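Local coordinates for protein PKS (Streptomyces albus, PDB 4OQJ) that probably catalyses carbon-carbon bond formation in polyketide chain extension, as a ketosynthase of the oxazolomycin pathway whose module lacks its own acyltransferase, at residues Pro557-Ala562 / Phe598-Ala603; Asp575-Glu580 / Leu630-Gly635; Arg606-Trp611 / Ala662-Leu667; Gly666-Leu671 / Val678-Phe683. All coordinates share one frame; numbering follows the deposited sequence.

All four contacts belong to the helix-rich region that follows the ketosynthase core, and apolar packing carries each of them. Contacts 1 and 3 are buried and use successive parts of helix 594-610, which meets helix 557-566 in the first and helix 660-673 in the second. Contact 2 is partly buried and lies further from the chain's centre; there an exposed glutamate contributes only its aliphatic part, and Tyr602 of contact 1 packs on its leucine. Contacts 3 and 4 share Gly666 and Leu667 on helix 660-673, and a probable hydrogen bond from Asp679 N to Trp611 O joins them. Contact 4, also partly buried, adds a capped helix start and two aromatic rings around one isoleucine.

Contact 1 (Pro557-Ala562 / Phe598-Ala603); sequences PEHAAA and FAVQYA
Val600 sets its two methyl groups against helix 557-566, overlapping Ala560 with one and the His559 ring with the other. This is helix-helix packing in the helical bundle beyond the ketosynthase core, a region whose place in the sequence suggests a remnant of the acyltransferase found in conventional modules. The small side chain of Ala560 lets the backbones come near, with Ala560 CA 6.1 Å from Val600 CA. Val600 CG1 is anti to its backbone N, and this chi1 of 179° turns the fork so that CG1 meets the histidine and CG2 the alanine. CG1 reaches the imidazole obliquely, 3.9 Å from His559 CD2 and a little further from NE2. On the far side of the ring, ND1 accepts a hydrogen bond from the backbone N of Gly660, so the imidazole is tied to the start of helix 660-673 while its carbon flank rests on valine. Phe663 of that helix also meets the ring, with the two planes roughly perpendicular. Phe574, from helix 568-581, is a further neighbour of Val600. The tightest approach is methyl to methyl, Ala560 CB to Val600 CG2 at 3.5 Å, slightly closer than ordinary van der Waals contact.

Contact 2 (Asp575-Glu580 / Leu630-Gly635); sequences DRCAAE and LRLLDG
Leu632 reaches from helix 627-635 to Cys577 and Glu580 on helix 568-581, a single leucine carrying the packing between two helices at the outer end of the helical bundle. The apolar contacts come from the fork of the leucine. Its CG is anti to the carbonyl carbon, and this chi1 of -77° carries CG toward the other helix, where both methyls find partners. CD1 enters between residues one helical turn apart, 3.9 Å from Cys577 SG and 4.0 Å from Glu580 CB. The thiol sulfur thus behaves here as an apolar surface, on the buried side of the interface.

The part played by Glu580, an exposed residue, is mixed in character. Its methylenes lie obliquely across the leucine, whereas the chain bends at chi2 (-79°) and turns the carboxylate away from the leucine. Only the aliphatic portion of this acidic residue therefore joins the packing, and its charged end can remain in solvent. Within each helix, ordinary backbone bonds hold the participating turns, as from Glu580 N to Arg576 O.

Aromatic side chains of a third helix, 594-610, adjoin the contact. Tyr602 touches both Cys577 and Leu632, while Phe598 lies against Cys577, so helix 594-610 packs against both partners. The second methyl of the leucine, Leu632 CD2, lies 4.0 Å from Glu580 CG.

Contact 3 (Arg606-Trp611 / Ala662-Leu667); sequences RALAGW and AFLLGL
Trp611 has CG anti to its carbonyl carbon (chi1 -71°) while Leu664 has CG anti to its backbone N (chi1 -177°), and the two side chains approach from opposite directions. The leucine comes to the edge of the indole, in the plane of the ring: Leu664 CD2 lies 3.7 Å from Trp611 CH2 and 3.8 Å from Trp611 CZ3, so the methyl sits against the outer corner of the six-membered ring. One face of the indole is offset over the backbone, with Ala607 O 3.1 Å above its plane near the rim. Phe683 packs on the ring edge-to-face.

The buried seam continues along helix 594-610, whose last turns lie here against helix 660-673 in the helix-rich region after the ketosynthase core, probably a remnant of the missing acyltransferase. Leu608 provides the second anchor, crossing Leu667 at about a right angle; its CD1 is 4.0 Å from Leu667 CD2. The other branch, CD2, points more loosely at Leu664, 4.4 Å from that residue's CD1. Leu664 and Leu667, nearly one turn apart, also both touch Thr604 from the preceding turn of helix 594-610. Where that helix ends, Trp611 N makes weak backbone bonds to Ala607 O and to Leu608 O, and Trp611 O probably receives a hydrogen bond from Asp679 N.

Contact 4 (Gly666-Leu671 / Val678-Phe683); sequences GLIGRL and VDWTVF
Ile668 makes all the close contacts of 666-671 with Val678, Trp680 and Phe683, within a helix-loop-helix unit of the region after the ketosynthase core, where a short loop leads from helix 660-673 to helix 680-684. Ahead of it, Gly666 contributes its carbonyl, which accepts the helical bond from Arg670 N. In Ile668 itself CG1 is anti to the carbonyl carbon (chi1 -65°) and CG2 anti to the backbone N, so the two branches serve different partners. CG2 packs on the Trp680 indole at an oblique approach, 4.0 Å from Trp680 CH2, and lies 4.2 Å from Val678 CG2. The longer branch extends to Phe683, where Ile668 CD1 lies 3.4 Å from Phe683 CE1, again obliquely. Further along, Leu671 turns to Asp676 in the connecting loop and to Leu608.

The receiving side is itself well packed. Val678 CG1 lies 3.5 Å above the centre of one face of Trp680, and Phe683 CE2 meets the edge of the indole in its plane. Asp679 is the N-cap of helix 680-684: its OD1 accepts from Val682 N at 3.3 Å, met from above the carboxylate plane, and more weakly from Thr681 N.

Around this turn, Ile668 also packs on Leu608 of helix 594-610, while Trp680 joins helix 680-684 to strand 465-471 through Leu466 and Val468 and to helix 496-505 through Ala504 and Leu505.

Contact 1 (Pro557-Ala562 / Phe598-Ala603)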
loop_
_atom_site.group_PDB
_atom_site.type_symbol
_atom_site.label_atom_id
_atom_site.label_comp_id
_atom_site.label_asym_id
_atom_site.label_seq_id
_atom_site.Cartn_x
_atom_site.Cartn_y
_atom_site.Cartn_z
ATOM N N PRO A 557 -53.558 23.983 -24.681
ATOM C CA PRO A 557 -52.807 23.917 -25.942
ATOM C C PRO A 557 -51.436 24.585 -25.875
ATOM O O PRO A 557 -50.482 24.044 -26.421
ATOM C CB PRO A 557 -53.714 24.648 -26.939
ATOM C CG PRO A 557 -55.064 24.715 -26.287
ATOM C CD PRO A 557 -54.812 24.747 -24.828
ATOM N N GLU A 558 -51.337 25.735 -25.219
ATOM C CA GLU A 558 -50.049 26.400 -25.066
ATOM C C GLU A 558 -49.086 25.532 -24.259
ATOM O O GLU A 558 -47.905 25.398 -24.607
ATOM C CB GLU A 558 -50.227 27.761 -24.391
ATOM C CG GLU A 558 -48.945 28.576 -24.297
ATOM C CD GLU A 558 -49.080 29.780 -23.382
ATOM O OE1 GLU A 558 -48.104 30.090 -22.665
ATOM O OE2 GLU A 558 -50.155 30.418 -23.386
ATOM N N HIS A 559 -49.591 24.941 -23.182
ATOM C CA HIS A 559 -48.778 24.078 -22.342
ATOM C C HIS A 559 -48.348 22.824 -23.100
ATOM O O HIS A 559 -47.194 22.402 -23.013
ATOM C CB HIS A 559 -49.534 23.666 -21.077
ATOM C CG HIS A 559 -48.842 22.587 -20.303
ATOM N ND1 HIS A 559 -47.611 22.764 -19.712
ATOM C CD2 HIS A 559 -49.205 21.310 -20.044
ATOM C CE1 HIS A 559 -47.245 21.641 -19.113
ATOM N NE2 HIS A 559 -48.194 20.745 -19.301
ATOM N N ALA A 560 -49.292 22.232 -23.831
ATOM C CA ALA A 560 -49.023 21.014 -24.589
ATOM C C ALA A 560 -47.954 21.273 -25.635
ATOM O O ALA A 560 -47.009 20.505 -25.755
ATOM C CB ALA A 560 -50.299 20.504 -25.244
ATOM N N ALA A 561 -48.097 22.367 -26.376
ATOM C CA ALA A 561 -47.153 22.711 -27.439
ATOM C C ALA A 561 -45.748 22.984 -26.899
ATOM O O ALA A 561 -44.747 22.602 -27.521
ATOM C CB ALA A 561 -47.665 23.915 -28.218
ATOM N N ALA A 562 -45.669 23.616 -25.733
ATOM C CA ALA A 562 -44.381 23.892 -25.092
ATOM C C ALA A 562 -43.642 22.615 -24.680
ATOM O O ALA A 562 -42.442 22.451 -24.955
ATOM C CB ALA A 562 -44.587 24.791 -23.876
ATOM N N PHE A 598 -56.496 14.423 -21.932
ATOM C CA PHE A 598 -55.984 13.099 -21.603
ATOM C C PHE A 598 -54.563 12.914 -22.136
ATOM O O PHE A 598 -53.653 12.579 -21.380
ATOM C CB PHE A 598 -56.881 11.998 -22.168
ATOM C CG PHE A 598 -56.311 10.627 -21.986
ATOM C CD1 PHE A 598 -56.455 9.954 -20.780
ATOM C CD2 PHE A 598 -55.601 10.020 -23.001
ATOM C CE1 PHE A 598 -55.907 8.700 -20.603
ATOM C CE2 PHE A 598 -55.056 8.767 -22.825
ATOM C CZ PHE A 598 -55.210 8.108 -21.623
ATOM N N ALA A 599 -54.386 13.130 -23.438
ATOM C CA ALA A 599 -53.099 12.914 -24.107
ATOM C C ALA A 599 -51.937 13.618 -23.400
ATOM O O ALA A 599 -50.925 12.991 -23.108
ATOM C CB ALA A 599 -53.175 13.372 -25.549
ATOM N N VAL A 600 -52.086 14.907 -23.125
ATOM C CA VAL A 600 -51.041 15.665 -22.448
ATOM C C VAL A 600 -50.717 15.063 -21.085
ATOM O O VAL A 600 -49.555 14.941 -20.721
ATOM C CB VAL A 600 -51.439 17.133 -22.259
ATOM C CG1 VAL A 600 -50.335 17.909 -21.524
ATOM C CG2 VAL A 600 -51.702 17.771 -23.601
ATOM N N GLN A 601 -51.747 14.676 -20.337
ATOM C CA GLN A 601 -51.534 14.130 -19.005
ATOM C C GLN A 601 -50.914 12.736 -19.071
ATOM O O GLN A 601 -50.024 12.428 -18.286
ATOM C CB GLN A 601 -52.851 14.091 -18.219
ATOM C CG GLN A 601 -53.325 15.464 -17.757
ATOM C CD GLN A 601 -54.622 15.414 -16.959
ATOM O OE1 GLN A 601 -54.607 15.388 -15.731
ATOM N NE2 GLN A 601 -55.743 15.423 -17.656
ATOM N N TYR A 602 -51.385 11.905 -20.005
ATOM C CA TYR A 602 -50.854 10.560 -20.174
ATOM C C TYR A 602 -49.383 10.616 -20.560
ATOM O O TYR A 602 -48.551 9.904 -19.993
ATOM C CB TYR A 602 -51.646 9.777 -21.239
ATOM C CG TYR A 602 -51.098 8.384 -21.478
ATOM C CD1 TYR A 602 -51.456 7.324 -20.655
ATOM C CD2 TYR A 602 -50.221 8.129 -22.520
ATOM C CE1 TYR A 602 -50.954 6.048 -20.865
ATOM C CE2 TYR A 602 -49.720 6.858 -22.742
ATOM C CZ TYR A 602 -50.085 5.821 -21.906
ATOM O OH TYR A 602 -49.586 4.550 -22.120
ATOM N N ALA A 603 -49.059 11.472 -21.521
ATOM C CA ALA A 603 -47.679 11.608 -21.967
ATOM C C ALA A 603 -46.781 12.104 -20.829
ATOM O O ALA A 603 -45.641 11.653 -20.698
ATOM C CB ALA A 603 -47.606 12.539 -23.145
#

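Contact 2 (Asp575-Glu580 / Leu630-Gly635)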
loop_
_atom_site.group_PDB
_atom_site.type_symbol
_atom_site.label_atom_id
_atom_site.label_comp_id
_atom_site.label_asym_id
_atom_site.label_seq_id
_atom_site.Cartn_x
_atom_site.Cartn_y
_atom_site.Cartn_z
ATOM N N ASP A 575 -46.597 11.388 -29.102
ATOM C CA ASP A 575 -46.741 10.851 -30.452
ATOM C C ASP A 575 -47.383 9.472 -30.403
ATOM O O ASP A 575 -48.331 9.186 -31.136
ATOM C CB ASP A 575 -45.386 10.769 -31.160
ATOM C CG ASP A 575 -44.926 12.105 -31.717
ATOM O OD1 ASP A 575 -45.743 13.052 -31.784
ATOM O OD2 ASP A 575 -43.740 12.205 -32.107
ATOM N N ARG A 576 -46.877 8.621 -29.520
ATOM C CA ARG A 576 -47.381 7.259 -29.430
ATOM C C ARG A 576 -48.801 7.227 -28.874
ATOM O O ARG A 576 -49.613 6.403 -29.291
ATOM C CB ARG A 576 -46.436 6.409 -28.581
ATOM C CG ARG A 576 -45.041 6.290 -29.204
ATOM C CD ARG A 576 -44.126 5.323 -28.460
ATOM N NE ARG A 576 -42.758 5.382 -28.977
ATOM C CZ ARG A 576 -42.327 4.739 -30.063
ATOM N NH1 ARG A 576 -43.151 3.968 -30.774
ATOM N NH2 ARG A 576 -41.058 4.867 -30.442
ATOM N N CYS A 577 -49.114 8.135 -27.955
ATOM C CA CYS A 577 -50.472 8.234 -27.429
ATOM C C CYS A 577 -51.450 8.701 -28.504
ATOM O O CYS A 577 -52.581 8.235 -28.560
ATOM C CB CYS A 577 -50.528 9.193 -26.243
ATOM S SG CYS A 577 -52.189 9.426 -25.597
ATOM N N ALA A 578 -51.020 9.627 -29.355
ATOM C CA ALA A 578 -51.882 10.122 -30.431
ATOM C C ALA A 578 -52.158 9.012 -31.448
ATOM O O ALA A 578 -53.234 8.958 -32.057
ATOM C CB ALA A 578 -51.246 11.327 -31.109
ATOM N N ALA A 579 -51.176 8.132 -31.633
ATOM C CA ALA A 579 -51.337 6.978 -32.511
ATOM C C ALA A 579 -52.468 6.080 -32.010
ATOM O O ALA A 579 -53.350 5.683 -32.775
ATOM C CB ALA A 579 -50.041 6.201 -32.597
ATOM N N GLU A 580 -52.441 5.780 -30.717
ATOM C CA GLU A 580 -53.449 4.927 -30.097
ATOM C C GLU A 580 -54.845 5.532 -30.182
ATOM O O GLU A 580 -55.828 4.818 -30.350
ATOM C CB GLU A 580 -53.095 4.675 -28.626
ATOM C CG GLU A 580 -51.743 4.021 -28.397
ATOM C CD GLU A 580 -51.755 2.526 -28.631
ATOM O OE1 GLU A 580 -52.806 1.986 -29.042
ATOM O OE2 GLU A 580 -50.703 1.892 -28.399
ATOM N N LEU A 630 -59.149 4.472 -22.326
ATOM C CA LEU A 630 -59.447 3.529 -21.251
ATOM C C LEU A 630 -58.442 2.380 -21.262
ATOM O O LEU A 630 -57.962 1.958 -20.206
ATOM C CB LEU A 630 -60.880 2.994 -21.370
ATOM C CG LEU A 630 -62.009 3.995 -21.108
ATOM C CD1 LEU A 630 -63.369 3.344 -21.382
ATOM C CD2 LEU A 630 -61.965 4.554 -19.683
ATOM N N ARG A 631 -58.103 1.891 -22.452
ATOM C CA ARG A 631 -57.124 0.813 -22.571
ATOM C C ARG A 631 -55.752 1.276 -22.087
ATOM O O ARG A 631 -55.064 0.557 -21.365
ATOM C CB ARG A 631 -57.026 0.318 -24.016
ATOM N N LEU A 632 -55.358 2.477 -22.491
ATOM C CA LEU A 632 -54.064 3.015 -22.107
ATOM C C LEU A 632 -53.972 3.138 -20.594
ATOM O O LEU A 632 -52.928 2.857 -20.010
ATOM C CB LEU A 632 -53.826 4.374 -22.768
ATOM C CG LEU A 632 -53.423 4.335 -24.242
ATOM C CD1 LEU A 632 -53.381 5.740 -24.829
ATOM C CD2 LEU A 632 -52.075 3.647 -24.423
ATOM N N LEU A 633 -55.069 3.558 -19.964
ATOM C CA LEU A 633 -55.108 3.676 -18.514
ATOM C C LEU A 633 -54.999 2.302 -17.868
ATOM O O LEU A 633 -54.358 2.151 -16.829
ATOM C CB LEU A 633 -56.384 4.377 -18.055
ATOM C CG LEU A 633 -56.417 5.899 -18.212
ATOM C CD1 LEU A 633 -57.757 6.433 -17.765
ATOM C CD2 LEU A 633 -55.293 6.583 -17.425
ATOM N N ASP A 634 -55.625 1.303 -18.489
ATOM C CA ASP A 634 -55.536 -0.073 -18.009
ATOM C C ASP A 634 -54.111 -0.600 -18.119
ATOM O O ASP A 634 -53.610 -1.247 -17.203
ATOM C CB ASP A 634 -56.488 -0.980 -18.793
ATOM C CG ASP A 634 -57.900 -0.952 -18.248
ATOM O OD1 ASP A 634 -58.097 -1.363 -17.085
ATOM O OD2 ASP A 634 -58.820 -0.537 -18.986
ATOM N N GLY A 635 -53.468 -0.308 -19.247
ATOM C CA GLY A 635 -52.115 -0.754 -19.512
ATOM C C GLY A 635 -51.093 -0.302 -18.486
ATOM O O GLY A 635 -50.207 -1.070 -18.122
#

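Contact 3 (Arg606-Trp611 / Ala662-Leu667)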
loop_
_atom_site.group_PDB
_atom_site.type_symbol
_atom_site.label_atom_id
_atom_site.label_comp_id
_atom_site.label_asym_id
_atom_site.label_seq_id
_atom_site.Cartn_x
_atom_site.Cartn_y
_atom_site.Cartn_z
ATOM N N ARG A 606 -46.150 9.125 -18.475
ATOM C CA ARG A 606 -45.177 8.190 -19.034
ATOM C C ARG A 606 -43.752 8.764 -18.997
ATOM O O ARG A 606 -42.787 8.029 -18.802
ATOM C CB ARG A 606 -45.550 7.815 -20.468
ATOM C CG ARG A 606 -46.891 7.096 -20.623
ATOM C CD ARG A 606 -47.092 5.980 -19.605
ATOM N NE ARG A 606 -46.116 4.903 -19.752
ATOM C CZ ARG A 606 -45.669 4.139 -18.755
ATOM N NH1 ARG A 606 -46.079 4.329 -17.504
ATOM N NH2 ARG A 606 -44.791 3.184 -19.013
ATOM N N ALA A 607 -43.611 10.072 -19.179
ATOM C CA ALA A 607 -42.286 10.673 -19.134
ATOM C C ALA A 607 -41.743 10.567 -17.707
ATOM O O ALA A 607 -40.575 10.250 -17.507
ATOM C CB ALA A 607 -42.327 12.119 -19.598
ATOM N N LEU A 608 -42.602 10.803 -16.721
ATOM C CA LEU A 608 -42.204 10.670 -15.327
ATOM C C LEU A 608 -41.765 9.247 -15.042
ATOM O O LEU A 608 -40.779 9.036 -14.336
ATOM C CB LEU A 608 -43.341 11.043 -14.378
ATOM C CG LEU A 608 -43.769 12.511 -14.341
ATOM C CD1 LEU A 608 -45.044 12.638 -13.517
ATOM C CD2 LEU A 608 -42.668 13.394 -13.771
ATOM N N ALA A 609 -42.511 8.277 -15.580
ATOM C CA ALA A 609 -42.214 6.862 -15.353
ATOM C C ALA A 609 -40.848 6.516 -15.925
ATOM O O ALA A 609 -40.041 5.852 -15.264
ATOM C CB ALA A 609 -43.286 5.977 -15.964
ATOM N N GLY A 610 -40.596 6.984 -17.146
ATOM C CA GLY A 610 -39.304 6.812 -17.795
ATOM C C GLY A 610 -38.144 7.428 -17.021
ATOM O O GLY A 610 -36.990 7.030 -17.190
ATOM N N TRP A 611 -38.443 8.402 -16.170
ATOM C CA TRP A 611 -37.426 9.039 -15.333
ATOM C C TRP A 611 -37.371 8.397 -13.952
ATOM O O TRP A 611 -36.709 8.906 -13.038
ATOM C CB TRP A 611 -37.705 10.537 -15.223
ATOM C CG TRP A 611 -37.437 11.276 -16.494
ATOM C CD1 TRP A 611 -36.489 10.984 -17.433
ATOM C CD2 TRP A 611 -38.137 12.419 -16.976
ATOM N NE1 TRP A 611 -36.556 11.884 -18.469
ATOM C CE2 TRP A 611 -37.559 12.780 -18.209
ATOM C CE3 TRP A 611 -39.208 13.178 -16.486
ATOM C CZ2 TRP A 611 -38.011 13.861 -18.963
ATOM C CZ3 TRP A 611 -39.653 14.252 -17.232
ATOM C CH2 TRP A 611 -39.050 14.586 -18.455
ATOM N N ALA A 662 -41.076 24.439 -17.239
ATOM C CA ALA A 662 -41.145 24.956 -15.873
ATOM C C ALA A 662 -42.168 24.179 -15.048
ATOM O O ALA A 662 -41.941 23.887 -13.875
ATOM C CB ALA A 662 -41.493 26.416 -15.886
ATOM N N PHE A 663 -43.297 23.837 -15.658
ATOM C CA PHE A 663 -44.308 23.080 -14.938
ATOM C C PHE A 663 -43.844 21.657 -14.672
ATOM O O PHE A 663 -43.985 21.140 -13.564
ATOM C CB PHE A 663 -45.625 23.025 -15.703
ATOM C CG PHE A 663 -46.566 21.998 -15.155
ATOM C CD1 PHE A 663 -47.282 22.256 -13.999
ATOM C CD2 PHE A 663 -46.691 20.756 -15.755
ATOM C CE1 PHE A 663 -48.138 21.300 -13.466
ATOM C CE2 PHE A 663 -47.550 19.796 -15.234
ATOM C CZ PHE A 663 -48.272 20.073 -14.084
ATOM N N LEU A 664 -43.311 21.020 -15.705
ATOM C CA LEU A 664 -42.854 19.645 -15.602
ATOM C C LEU A 664 -41.764 19.490 -14.545
ATOM O O LEU A 664 -41.768 18.539 -13.777
ATOM C CB LEU A 664 -42.336 19.163 -16.946
ATOM C CG LEU A 664 -41.881 17.709 -17.006
ATOM C CD1 LEU A 664 -42.973 16.781 -16.490
ATOM C CD2 LEU A 664 -41.529 17.352 -18.426
ATOM N N LEU A 665 -40.831 20.435 -14.500
ATOM C CA LEU A 665 -39.746 20.376 -13.516
ATOM C C LEU A 665 -40.272 20.569 -12.088
ATOM O O LEU A 665 -39.793 19.946 -11.155
ATOM C CB LEU A 665 -38.683 21.430 -13.832
ATOM C CG LEU A 665 -37.858 21.246 -15.108
ATOM C CD1 LEU A 665 -36.949 22.451 -15.317
ATOM C CD2 LEU A 665 -37.049 19.972 -15.055
ATOM N N GLY A 666 -41.263 21.438 -11.927
ATOM C CA GLY A 666 -41.907 21.639 -10.640
ATOM C C GLY A 666 -42.639 20.401 -10.162
ATOM O O GLY A 666 -42.683 20.112 -8.961
ATOM N N LEU A 667 -43.217 19.677 -11.116
ATOM C CA LEU A 667 -43.884 18.405 -10.858
ATOM C C LEU A 667 -42.893 17.372 -10.323
ATOM O O LEU A 667 -43.128 16.738 -9.289
ATOM C CB LEU A 667 -44.539 17.913 -12.149
ATOM C CG LEU A 667 -45.295 16.594 -12.174
ATOM C CD1 LEU A 667 -46.282 16.494 -11.038
ATOM C CD2 LEU A 667 -46.021 16.486 -13.508
#

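Contact 4 (Gly666-Leu671 / Val678-Phe683)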
loop_
_atom_site.group_PDB
_atom_site.type_symbol
_atom_site.label_atom_id
_atom_site.label_comp_id
_atom_site.label_asym_id
_atom_site.label_seq_id
_atom_site.Cartn_x
_atom_site.Cartn_y
_atom_site.Cartn_z
ATOM N N GLY A 666 -41.263 21.438 -11.927
ATOM C CA GLY A 666 -41.907 21.639 -10.640
ATOM C C GLY A 666 -42.639 20.401 -10.162
ATOM O O GLY A 666 -42.683 20.112 -8.961
ATOM N N LEU A 667 -43.217 19.677 -11.116
ATOM C CA LEU A 667 -43.884 18.405 -10.858
ATOM C C LEU A 667 -42.893 17.372 -10.323
ATOM O O LEU A 667 -43.128 16.738 -9.289
ATOM C CB LEU A 667 -44.539 17.913 -12.149
ATOM C CG LEU A 667 -45.295 16.594 -12.174
ATOM C CD1 LEU A 667 -46.282 16.494 -11.038
ATOM C CD2 LEU A 667 -46.021 16.486 -13.508
ATOM N N ILE A 668 -41.784 17.203 -11.039
ATOM C CA ILE A 668 -40.733 16.281 -10.617
ATOM C C ILE A 668 -40.243 16.656 -9.227
ATOM O O ILE A 668 -40.055 15.796 -8.368
ATOM C CB ILE A 668 -39.545 16.292 -11.589
ATOM C CG1 ILE A 668 -39.986 15.756 -12.949
ATOM C CG2 ILE A 668 -38.385 15.466 -11.041
ATOM C CD1 ILE A 668 -38.938 15.914 -14.031
ATOM N N GLY A 669 -39.997 17.942 -9.029
ATOM C CA GLY A 669 -39.551 18.445 -7.741
ATOM C C GLY A 669 -40.523 18.117 -6.623
ATOM O O GLY A 669 -40.116 17.655 -5.562
ATOM N N ARG A 670 -41.816 18.323 -6.859
ATOM C CA ARG A 670 -42.817 18.053 -5.831
ATOM C C ARG A 670 -42.814 16.569 -5.478
ATOM O O ARG A 670 -42.831 16.206 -4.303
ATOM C CB ARG A 670 -44.217 18.494 -6.294
ATOM C CG ARG A 670 -45.058 19.181 -5.224
ATOM C CD ARG A 670 -45.488 18.210 -4.138
ATOM N N LEU A 671 -42.777 15.706 -6.490
ATOM C CA LEU A 671 -42.774 14.267 -6.249
ATOM C C LEU A 671 -41.490 13.840 -5.527
ATOM O O LEU A 671 -41.524 13.089 -4.545
ATOM C CB LEU A 671 -42.920 13.506 -7.568
ATOM C CG LEU A 671 -44.248 13.701 -8.315
ATOM C CD1 LEU A 671 -44.189 13.074 -9.695
ATOM C CD2 LEU A 671 -45.407 13.130 -7.525
ATOM N N VAL A 678 -36.504 9.048 -8.504
ATOM C CA VAL A 678 -36.082 9.617 -9.780
ATOM C C VAL A 678 -34.721 9.044 -10.138
ATOM O O VAL A 678 -33.827 8.985 -9.305
ATOM C CB VAL A 678 -35.985 11.155 -9.750
ATOM C CG1 VAL A 678 -35.457 11.685 -11.083
ATOM C CG2 VAL A 678 -37.323 11.773 -9.432
ATOM N N ASP A 679 -34.569 8.619 -11.379
ATOM C CA ASP A 679 -33.278 8.173 -11.847
ATOM C C ASP A 679 -32.628 9.355 -12.534
ATOM O O ASP A 679 -32.878 9.620 -13.705
ATOM C CB ASP A 679 -33.403 6.980 -12.790
ATOM C CG ASP A 679 -32.050 6.386 -13.143
ATOM O OD1 ASP A 679 -31.036 7.122 -13.083
ATOM O OD2 ASP A 679 -32.002 5.185 -13.477
ATOM N N TRP A 680 -31.790 10.065 -11.792
ATOM C CA TRP A 680 -31.214 11.304 -12.294
ATOM C C TRP A 680 -30.239 11.059 -13.439
ATOM O O TRP A 680 -30.008 11.950 -14.249
ATOM C CB TRP A 680 -30.533 12.052 -11.162
ATOM C CG TRP A 680 -31.509 12.564 -10.185
ATOM C CD1 TRP A 680 -31.687 12.129 -8.912
ATOM C CD2 TRP A 680 -32.471 13.612 -10.397
ATOM N NE1 TRP A 680 -32.689 12.848 -8.307
ATOM C CE2 TRP A 680 -33.191 13.762 -9.200
ATOM C CE3 TRP A 680 -32.791 14.435 -11.485
ATOM C CZ2 TRP A 680 -34.222 14.698 -9.054
ATOM C CZ3 TRP A 680 -33.811 15.372 -11.339
ATOM C CH2 TRP A 680 -34.515 15.490 -10.134
ATOM N N THR A 681 -29.686 9.851 -13.522
ATOM C CA THR A 681 -28.819 9.510 -14.643
ATOM C C THR A 681 -29.621 9.483 -15.926
ATOM O O THR A 681 -29.213 10.065 -16.941
ATOM C CB THR A 681 -28.111 8.157 -14.437
ATOM O OG1 THR A 681 -27.231 8.270 -13.322
ATOM C CG2 THR A 681 -27.293 7.779 -15.665
ATOM N N VAL A 682 -30.779 8.835 -15.889
ATOM C CA VAL A 682 -31.647 8.825 -17.062
ATOM C C VAL A 682 -32.162 10.236 -17.346
ATOM O O VAL A 682 -32.254 10.665 -18.498
ATOM C CB VAL A 682 -32.843 7.865 -16.886
ATOM C CG1 VAL A 682 -33.752 7.917 -18.114
ATOM C CG2 VAL A 682 -32.352 6.444 -16.662
ATOM N N PHE A 683 -32.510 10.961 -16.292
ATOM C CA PHE A 683 -33.036 12.307 -16.459
ATOM C C PHE A 683 -32.081 13.225 -17.232
ATOM O O PHE A 683 -32.524 14.041 -18.044
ATOM C CB PHE A 683 -33.334 12.917 -15.096
ATOM C CG PHE A 683 -34.007 14.244 -15.171
ATOM C CD1 PHE A 683 -35.344 14.334 -15.536
ATOM C CD2 PHE A 683 -33.313 15.401 -14.878
ATOM C CE1 PHE A 683 -35.974 15.557 -15.603
ATOM C CE2 PHE A 683 -33.943 16.639 -14.943
ATOM C CZ PHE A 683 -35.274 16.710 -15.303
#